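Local coordinates for protein putative acyl-CoA dehydrogenase (Burkholderia xenovorans, PDB 5JSC) that belongs to the acyl-CoA dehydrogenase family of flavoproteins and binds flavin-adenine dinucleotide in an assembly of four chains, at residues C[302-305]-C[306-309]; C[287-291]-C[292-296]. All blocks are in the same frame, centred on the assembly; numbering follows the deposited sequence. Where two conformers were deposited one is given.

In the fold
Contact 2 (287-296) comes first in the chain and contact 1 (302-309) follows, in helix 298-325. Their centres are 18 Å apart and their nearest atoms about 5 Å apart, without touching. Contact 2 is a beta hairpin after helix 250-286. It supplies R287, M289, F290 and L294 to the pocket of a bound flavin-adenine dinucleotide. L294 O and G295 O accept hydrogen bonds from T300 and Q301, which ties the hairpin to the start of the next helix. In contact 1 the side chain of K303 lies about 5 Å from the same ligand. It also packs on Q355, another pocket residue. The fourth subunit completes this site from across the interface.

Contact 1: C[302-305]-C[306-309]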
ATOM      1  N   ALA C 302       0.872  -1.478  16.236  1.00  9.48           N
ATOM      2  CA  ALA C 302       1.468  -1.378  14.909  1.00 10.13           C
ATOM      3  C   ALA C 302       0.950  -0.158  14.162  1.00 10.46           C
ATOM      4  O   ALA C 302       1.693   0.478  13.401  1.00 10.50           O
ATOM      5  CB  ALA C 302       1.190  -2.659  14.122  1.00 11.13           C
ATOM      6  N   LYS C 303      -0.326   0.173  14.357  1.00  9.68           N
ATOM      7  CA  LYS C 303      -0.886   1.356  13.710  0.57 10.20           C
ATOM      8  C   LYS C 303      -0.270   2.630  14.270  1.00  9.59           C
ATOM      9  O   LYS C 303       0.095   3.535  13.505  1.00 10.62           O
ATOM     10  CB  LYS C 303      -2.406   1.387  13.868  0.57 13.20           C
ATOM     11  CG  LYS C 303      -3.053   2.587  13.213  0.57 18.40           C
ATOM     12  CD  LYS C 303      -4.220   2.157  12.332  0.57 20.59           C
ATOM     13  CE  LYS C 303      -5.518   2.141  13.099  0.57 21.42           C
ATOM     14  NZ  LYS C 303      -6.532   1.265  12.446  0.57 19.56           N
ATOM     15  N   LEU C 304      -0.139   2.722  15.595  1.00  9.51           N
ATOM     16  CA  LEU C 304       0.533   3.869  16.200  1.00  9.57           C
ATOM     17  C   LEU C 304       1.971   3.957  15.717  1.00  9.57           C
ATOM     18  O   LEU C 304       2.477   5.052  15.442  1.00 10.07           O
ATOM     19  CB  LEU C 304       0.495   3.757  17.728  1.00  9.47           C
ATOM     20  CG  LEU C 304      -0.870   3.901  18.398  1.00  9.64           C
ATOM     21  CD1 LEU C 304      -0.799   3.538  19.883  1.00 10.85           C
ATOM     22  CD2 LEU C 304      -1.430   5.310  18.206  1.00 11.27           C
ATOM     23  N   ALA C 305       2.651   2.807  15.616  1.00  9.04           N
ATOM     24  CA  ALA C 305       4.039   2.794  15.156  1.00  8.01           C
ATOM     25  C   ALA C 305       4.157   3.374  13.756  1.00  9.64           C
ATOM     26  O   ALA C 305       5.059   4.175  13.484  1.00 10.07           O
ATOM     27  CB  ALA C 305       4.597   1.373  15.185  1.00  9.25           C
ATOM     28  N   GLN C 306       3.242   2.987  12.859  1.00  8.50           N
ATOM     29  CA  GLN C 306       3.300   3.485  11.490  1.00  9.11           C
ATOM     30  C   GLN C 306       2.967   4.965  11.433  1.00  9.02           C
ATOM     31  O   GLN C 306       3.565   5.708  10.641  1.00  9.71           O
ATOM     32  CB  GLN C 306       2.354   2.685  10.588  1.00  9.77           C
ATOM     33  CG  GLN C 306       2.306   3.239   9.154  1.00 10.77           C
ATOM     34  CD  GLN C 306       3.636   3.131   8.408  1.00 13.74           C
ATOM     35  OE1 GLN C 306       4.276   4.147   8.078  1.00 15.51           O
ATOM     36  NE2 GLN C 306       4.042   1.906   8.110  1.00 12.35           N
ATOM     37  N   MET C 307       2.031   5.416  12.275  1.00  8.77           N
ATOM     38  CA  MET C 307       1.764   6.849  12.365  1.00  9.43           C
ATOM     39  C   MET C 307       3.033   7.599  12.740  1.00  9.44           C
ATOM     40  O   MET C 307       3.395   8.595  12.103  1.00 10.33           O
ATOM     41  CB  MET C 307       0.654   7.115  13.383  1.00 10.32           C
ATOM     42  CG  MET C 307      -0.707   6.566  12.943  1.00 10.36           C
ATOM     43  SD  MET C 307      -1.895   6.434  14.294  1.00 13.58           S
ATOM     44  CE  MET C 307      -2.185   8.169  14.619  1.00 15.02           C
ATOM     45  N   ALA C 308       3.744   7.102  13.755  1.00  8.43           N
ATOM     46  CA  ALA C 308       4.964   7.758  14.216  1.00  8.66           C
ATOM     47  C   ALA C 308       6.074   7.688  13.174  1.00  9.13           C
ATOM     48  O   ALA C 308       6.840   8.648  13.007  1.00 10.16           O
ATOM     49  CB  ALA C 308       5.420   7.122  15.527  1.00  9.91           C
ATOM     50  N   LEU C 309       6.190   6.555  12.480  1.00  8.92           N
ATOM     51  CA  LEU C 309       7.191   6.424  11.422  1.00  8.34           C
ATOM     52  C   LEU C 309       6.937   7.430  10.307  1.00  9.64           C
ATOM     53  O   LEU C 309       7.856   8.121   9.846  1.00  9.82           O
ATOM     54  CB  LEU C 309       7.170   4.994  10.878  1.00  9.07           C
ATOM     55  CG  LEU C 309       8.151   4.708   9.733  1.00 10.81           C
ATOM     56  CD1 LEU C 309       9.585   4.970  10.195  1.00 12.48           C
ATOM     57  CD2 LEU C 309       7.986   3.272   9.226  1.00 11.72           C
TER
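The flat groups where A302 meets Q306 and K303 meets M307 are peptide groups, met at their carbonyl oxygens. Q306 N donates to A302 O over 3.0 Å, tilted 30° from the carbonyl plane. M307 N reaches K303 O at 3.0 Å and lies closer to the plane of its carbonyl. A308 N to L304 O and L309 N to A305 O repeat the pattern of a regular alpha helix.

Methylene and methyl groups gather beside the same oxygens. M307 brings CG to 3.2 Å from K303 O, and its SD follows at 3.6 Å from that atom. The CG of M307 stands beside its own backbone N (chi1 -67°), which sends the chain back along the preceding turn. There SD meets two side chains, from directions roughly at right angles. One is L304, whose CD2 branch is 4.1 Å from M307 SD. The other is K303, whose CG is 4.2 Å from the same sulfur. K303 has two conformers, so its share is less certain. A308 CB sits at 3.6 Å from both L304 O and A305 O.

The Q306 side chain takes another course. Its OE1 is hydrogen-bonded to T310 OG1, one turn further on, which fixes the polar end close to the helix surface. A bound sulfate ion lies about 3 Å from this side chain.

This stretch of helix 298-325 belongs to the C-terminal helical region of the fold. M307 and L304 pack on M277 of helix 250-286. K303 and M307 touch A352 of helix 332-356. A305 and L309 instead face a second subunit, on its Q389 and W340.

Contact 2: C[287-291]-C[292-296]; sequences RKMFG and QTLGD. With FAD (flavin-adenine dinucleotide), chain T.
R287 bonds to L294 through its backbone and to flavin-adenine dinucleotide through its side chain, at the base of a beta hairpin with a type I' turn. R287 NE donates to O2A of the ligand at 2.8 Å, and this oxygen lies at the guanidinium edge, near its plane. NH2 of R287 reaches O2P at 2.9 Å on a more bent path (131°). One arginine thus spans both phosphates. The third nitrogen, NH1, is hydrogen-bonded to P149 O of the fourth subunit, which holds the flat group from a further direction.

The hairpin is closed by backbone bonds. L294 N meets R287 O at 2.8 Å, nearly straight on to the carbonyl. M289 and Q292 form the antiparallel hydrogen-bonded pair, bonding N to O both ways around the turn at F290 and G291. K288 and T293 form the non-hydrogen-bonded pair, and K288 CA makes a C-H...O contact with Q292 O. Next to this pair, D296 OD2 takes two bonds from T293. T293 N comes to its anti lone pair, while OG1 arrives from above the carboxylate plane. This links the second strand to the 3-10 segment 294-296.

Outward from these bonds lies the apolar packing. M289 holds CG between its backbone N and carbonyl carbon (chi1 52°), and its chain lies across L294. The sulfur SD of M289 is 3.7 Å from L294 CD1, and CE continues to 3.5 Å from O5B of the ligand. F290 presents CE2 at 3.5 Å from the adenine amine N6A, with the ring oblique to that atom. Between adenine and phosphates, the CD1 methyl of L294 comes to 3.3 Å from the ribose oxygen O4B.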
ATOM      1  N   ARG C 287      -8.907   4.218  26.116  1.00 11.55           N
ATOM      2  CA  ARG C 287     -10.143   3.533  25.734  1.00 10.92           C
ATOM      3  C   ARG C 287     -10.129   2.100  26.251  1.00 11.12           C
ATOM      4  O   ARG C 287      -9.368   1.260  25.762  1.00 12.30           O
ATOM      5  CB  ARG C 287     -10.323   3.558  24.219  1.00  9.87           C
ATOM      6  CG  ARG C 287     -11.628   2.924  23.742  1.00 11.10           C
ATOM      7  CD  ARG C 287     -12.842   3.685  24.254  1.00 12.34           C
ATOM      8  NE  ARG C 287     -14.072   3.290  23.552  1.00 12.49           N
ATOM      9  CZ  ARG C 287     -15.282   3.747  23.854  1.00 14.41           C
ATOM     10  NH1 ARG C 287     -15.428   4.609  24.852  1.00 14.59           N
ATOM     11  NH2 ARG C 287     -16.347   3.350  23.159  1.00 15.94           N
ATOM     12  N   LYS C 288     -10.987   1.812  27.228  1.00 11.85           N
ATOM     13  CA  LYS C 288     -11.091   0.467  27.775  1.00 12.14           C
ATOM     14  C   LYS C 288     -11.942  -0.412  26.863  1.00 11.82           C
ATOM     15  O   LYS C 288     -12.990   0.013  26.368  1.00 13.97           O
ATOM     16  CB  LYS C 288     -11.706   0.511  29.173  1.00 12.25           C
ATOM     17  CG  LYS C 288     -10.889   1.298  30.184  1.00 15.25           C
ATOM     18  CD  LYS C 288     -11.583   1.287  31.566  1.00 18.93           C
ATOM     19  CE  LYS C 288     -10.847   2.132  32.586  1.00 23.89           C
ATOM     20  NZ  LYS C 288     -11.023   3.587  32.333  1.00 27.27           N
ATOM     21  N   MET C 289     -11.474  -1.635  26.628  1.00 11.34           N
ATOM     22  CA  MET C 289     -12.216  -2.598  25.825  1.00 11.25           C
ATOM     23  C   MET C 289     -11.610  -3.975  26.026  1.00 11.45           C
ATOM     24  O   MET C 289     -10.394  -4.116  26.215  1.00 12.17           O
ATOM     25  CB  MET C 289     -12.196  -2.241  24.334  1.00 12.27           C
ATOM     26  CG  MET C 289     -10.792  -1.998  23.781  1.00 12.55           C
ATOM     27  SD  MET C 289     -10.674  -2.028  21.976  1.00 14.08           S
ATOM     28  CE  MET C 289     -11.737  -0.645  21.539  1.00 13.84           C
ATOM     29  N   PHE C 290     -12.479  -4.985  25.977  1.00 12.72           N
ATOM     30  CA  PHE C 290     -12.068  -6.387  26.036  1.00 13.66           C
ATOM     31  C   PHE C 290     -11.163  -6.657  27.236  1.00 15.33           C
ATOM     32  O   PHE C 290     -10.200  -7.426  27.157  1.00 16.80           O
ATOM     33  CB  PHE C 290     -11.395  -6.808  24.729  1.00 14.22           C
ATOM     34  CG  PHE C 290     -12.270  -6.618  23.524  1.00 13.81           C
ATOM     35  CD1 PHE C 290     -13.315  -7.500  23.268  1.00 15.22           C
ATOM     36  CD2 PHE C 290     -12.066  -5.549  22.661  1.00 12.97           C
ATOM     37  CE1 PHE C 290     -14.130  -7.329  22.170  1.00 14.99           C
ATOM     38  CE2 PHE C 290     -12.879  -5.374  21.547  1.00 14.41           C
ATOM     39  CZ  PHE C 290     -13.916  -6.265  21.307  1.00 14.81           C
ATOM     40  N   GLY C 291     -11.490  -6.030  28.365  1.00 14.33           N
ATOM     41  CA  GLY C 291     -10.778  -6.269  29.605  1.00 15.25           C
ATOM     42  C   GLY C 291      -9.430  -5.603  29.701  1.00 14.95           C
ATOM     43  O   GLY C 291      -8.696  -5.847  30.666  1.00 16.51           O
ATOM     44  N   GLN C 292      -9.075  -4.778  28.724  1.00 13.06           N
ATOM     45  CA  GLN C 292      -7.801  -4.078  28.724  1.00 12.71           C
ATOM     46  C   GLN C 292      -8.008  -2.711  28.084  1.00 11.55           C
ATOM     47  O   GLN C 292      -9.080  -2.117  28.245  1.00 13.39           O
ATOM     48  CB  GLN C 292      -6.742  -4.915  28.010  1.00 13.01           C
ATOM     49  CG  GLN C 292      -7.079  -5.312  26.578  1.00 15.27           C
ATOM     50  CD  GLN C 292      -6.028  -6.234  25.976  1.00 17.90           C
ATOM     51  OE1 GLN C 292      -5.300  -6.926  26.696  1.00 20.73           O
ATOM     52  NE2 GLN C 292      -5.928  -6.233  24.656  1.00 19.29           N
ATOM     53  N   THR C 293      -7.011  -2.180  27.384  1.00 11.94           N
ATOM     54  CA  THR C 293      -7.193  -0.932  26.654  1.00 12.29           C
ATOM     55  C   THR C 293      -6.920  -1.175  25.179  1.00 12.10           C
ATOM     56  O   THR C 293      -6.273  -2.155  24.801  1.00 12.36           O
ATOM     57  CB  THR C 293      -6.271   0.195  27.148  1.00 13.92           C
ATOM     58  OG1 THR C 293      -4.908  -0.154  26.874  1.00 16.03           O
ATOM     59  CG2 THR C 293      -6.460   0.451  28.636  1.00 15.54           C
ATOM     60  N   LEU C 294      -7.439  -0.261  24.354  1.00 11.33           N
ATOM     61  CA  LEU C 294      -7.214  -0.328  22.915  1.00 10.17           C
ATOM     62  C   LEU C 294      -5.723  -0.431  22.592  1.00 10.25           C
ATOM     63  O   LEU C 294      -5.315  -1.184  21.696  1.00 10.24           O
ATOM     64  CB  LEU C 294      -7.850   0.902  22.259  1.00 11.22           C
ATOM     65  CG  LEU C 294      -7.687   1.130  20.753  1.00 10.35           C
ATOM     66  CD1 LEU C 294      -8.204  -0.075  19.964  1.00 12.06           C
ATOM     67  CD2 LEU C 294      -8.423   2.399  20.345  1.00 13.05           C
ATOM     68  N   GLY C 295      -4.887   0.301  23.334  1.00 10.44           N
ATOM     69  CA  GLY C 295      -3.453   0.285  23.093  1.00 10.33           C
ATOM     70  C   GLY C 295      -2.758  -1.018  23.437  1.00 10.93           C
ATOM     71  O   GLY C 295      -1.608  -1.212  23.034  1.00 11.73           O
ATOM     72  N   ASP C 296      -3.419  -1.915  24.176  1.00 10.20           N
ATOM     73  CA  ASP C 296      -2.802  -3.198  24.488  1.00 10.71           C
ATOM     74  C   ASP C 296      -2.835  -4.173  23.317  1.00 11.50           C
ATOM     75  O   ASP C 296      -2.152  -5.206  23.366  1.00 13.89           O
ATOM     76  CB  ASP C 296      -3.488  -3.828  25.703  1.00 12.33           C
ATOM     77  CG  ASP C 296      -3.186  -3.081  26.986  1.00 15.31           C
ATOM     78  OD1 ASP C 296      -1.986  -2.870  27.284  1.00 17.94           O
ATOM     79  OD2 ASP C 296      -4.141  -2.685  27.683  1.00 15.92           O
TER
HETATM   80  PA  FAD T 501     -14.438   1.354  19.887  1.00 11.80           P
HETATM   81  O1A FAD T 501     -15.155   0.112  20.292  1.00 13.15           O
HETATM   82  O2A FAD T 501     -13.856   2.179  21.012  1.00 13.49           O
HETATM   83  O5B FAD T 501     -13.313   0.957  18.851  1.00 10.50           O
HETATM   84  C5B FAD T 501     -12.368   1.957  18.417  1.00  9.13           C
HETATM   85  C4B FAD T 501     -11.535   1.310  17.342  1.00 10.49           C
HETATM   86  O4B FAD T 501     -10.785   0.227  17.923  1.00 11.78           O
HETATM   87  C3B FAD T 501     -12.323   0.627  16.232  1.00 11.41           C
HETATM   88  O3B FAD T 501     -12.824   1.544  15.261  1.00 12.05           O
HETATM   89  C2B FAD T 501     -11.284  -0.341  15.663  1.00 11.91           C
HETATM   90  O2B FAD T 501     -10.452   0.318  14.710  1.00 12.67           O
HETATM   91  C1B FAD T 501     -10.476  -0.720  16.916  1.00 11.37           C
HETATM   92  N9A FAD T 501     -10.741  -2.055  17.447  1.00 10.87           N
HETATM   93  C8A FAD T 501     -11.937  -2.536  17.910  1.00 12.70           C
HETATM   94  N7A FAD T 501     -11.864  -3.736  18.432  1.00 13.37           N
HETATM   95  C5A FAD T 501     -10.525  -4.072  18.299  1.00 11.45           C
HETATM   96  C6A FAD T 501      -9.792  -5.211  18.679  1.00 12.87           C
HETATM   97  N6A FAD T 501     -10.335  -6.278  19.283  1.00 14.74           N
HETATM   98  N1A FAD T 501      -8.467  -5.222  18.415  1.00 12.93           N
HETATM   99  C2A FAD T 501      -7.923  -4.162  17.807  1.00 12.85           C
HETATM  100  N3A FAD T 501      -8.514  -3.035  17.403  1.00 11.56           N
HETATM  101  C4A FAD T 501      -9.823  -3.048  17.686  1.00 10.63           C
HETATM  102  N1  FAD T 501     -24.576   1.533  16.752  1.00 11.58           N
HETATM  103  C2  FAD T 501     -25.806   1.007  17.016  1.00 11.99           C
HETATM  104  O2  FAD T 501     -26.003   0.240  17.967  1.00 14.22           O
HETATM  105  N3  FAD T 501     -26.865   1.318  16.202  1.00 13.49           N
HETATM  106  C4  FAD T 501     -26.820   2.131  15.086  1.00 14.40           C
HETATM  107  O4  FAD T 501     -27.849   2.406  14.482  1.00 15.07           O
HETATM  108  C4X FAD T 501     -25.517   2.660  14.791  1.00 13.01           C
HETATM  109  N5  FAD T 501     -25.401   3.491  13.789  1.00 13.87           N
HETATM  110  C5X FAD T 501     -24.189   4.141  13.620  1.00 12.92           C
HETATM  111  C6  FAD T 501     -24.098   5.149  12.658  1.00 12.51           C
HETATM  112  C7  FAD T 501     -22.944   5.914  12.523  1.00 13.36           C
HETATM  113  C7M FAD T 501     -22.895   7.022  11.501  1.00 14.93           C
HETATM  114  C8  FAD T 501     -21.847   5.654  13.356  1.00 13.87           C
HETATM  115  C8M FAD T 501     -20.581   6.468  13.248  1.00 15.83           C
HETATM  116  C9  FAD T 501     -21.929   4.640  14.302  1.00 12.30           C
HETATM  117  C9A FAD T 501     -23.088   3.885  14.446  1.00 11.47           C
HETATM  118  N10 FAD T 501     -23.236   2.926  15.471  1.00 12.13           N
HETATM  119  C10 FAD T 501     -24.449   2.317  15.689  1.00 12.03           C
HETATM  120  C1' FAD T 501     -22.113   2.666  16.383  1.00 11.93           C
HETATM  121  C2' FAD T 501     -21.005   1.815  15.770  1.00 12.11           C
HETATM  122  O2' FAD T 501     -21.437   0.463  15.612  1.00 15.82           O
HETATM  123  C3' FAD T 501     -19.768   1.862  16.670  1.00 12.40           C
HETATM  124  O3' FAD T 501     -19.241   3.181  16.570  1.00 11.74           O
HETATM  125  C4' FAD T 501     -18.672   0.860  16.307  1.00 12.72           C
HETATM  126  O4' FAD T 501     -19.110  -0.462  16.630  1.00 14.65           O
HETATM  127  C5' FAD T 501     -17.360   1.159  17.003  1.00 13.01           C
HETATM  128  O5' FAD T 501     -17.607   1.224  18.424  1.00 12.73           O
HETATM  129  P   FAD T 501     -16.970   2.499  19.180  1.00 11.70           P
HETATM  130  O1P FAD T 501     -17.362   3.778  18.539  1.00 11.86           O
HETATM  131  O2P FAD T 501     -17.364   2.408  20.628  1.00 13.27           O
HETATM  132  O3P FAD T 501     -15.399   2.290  19.030  1.00 10.87           O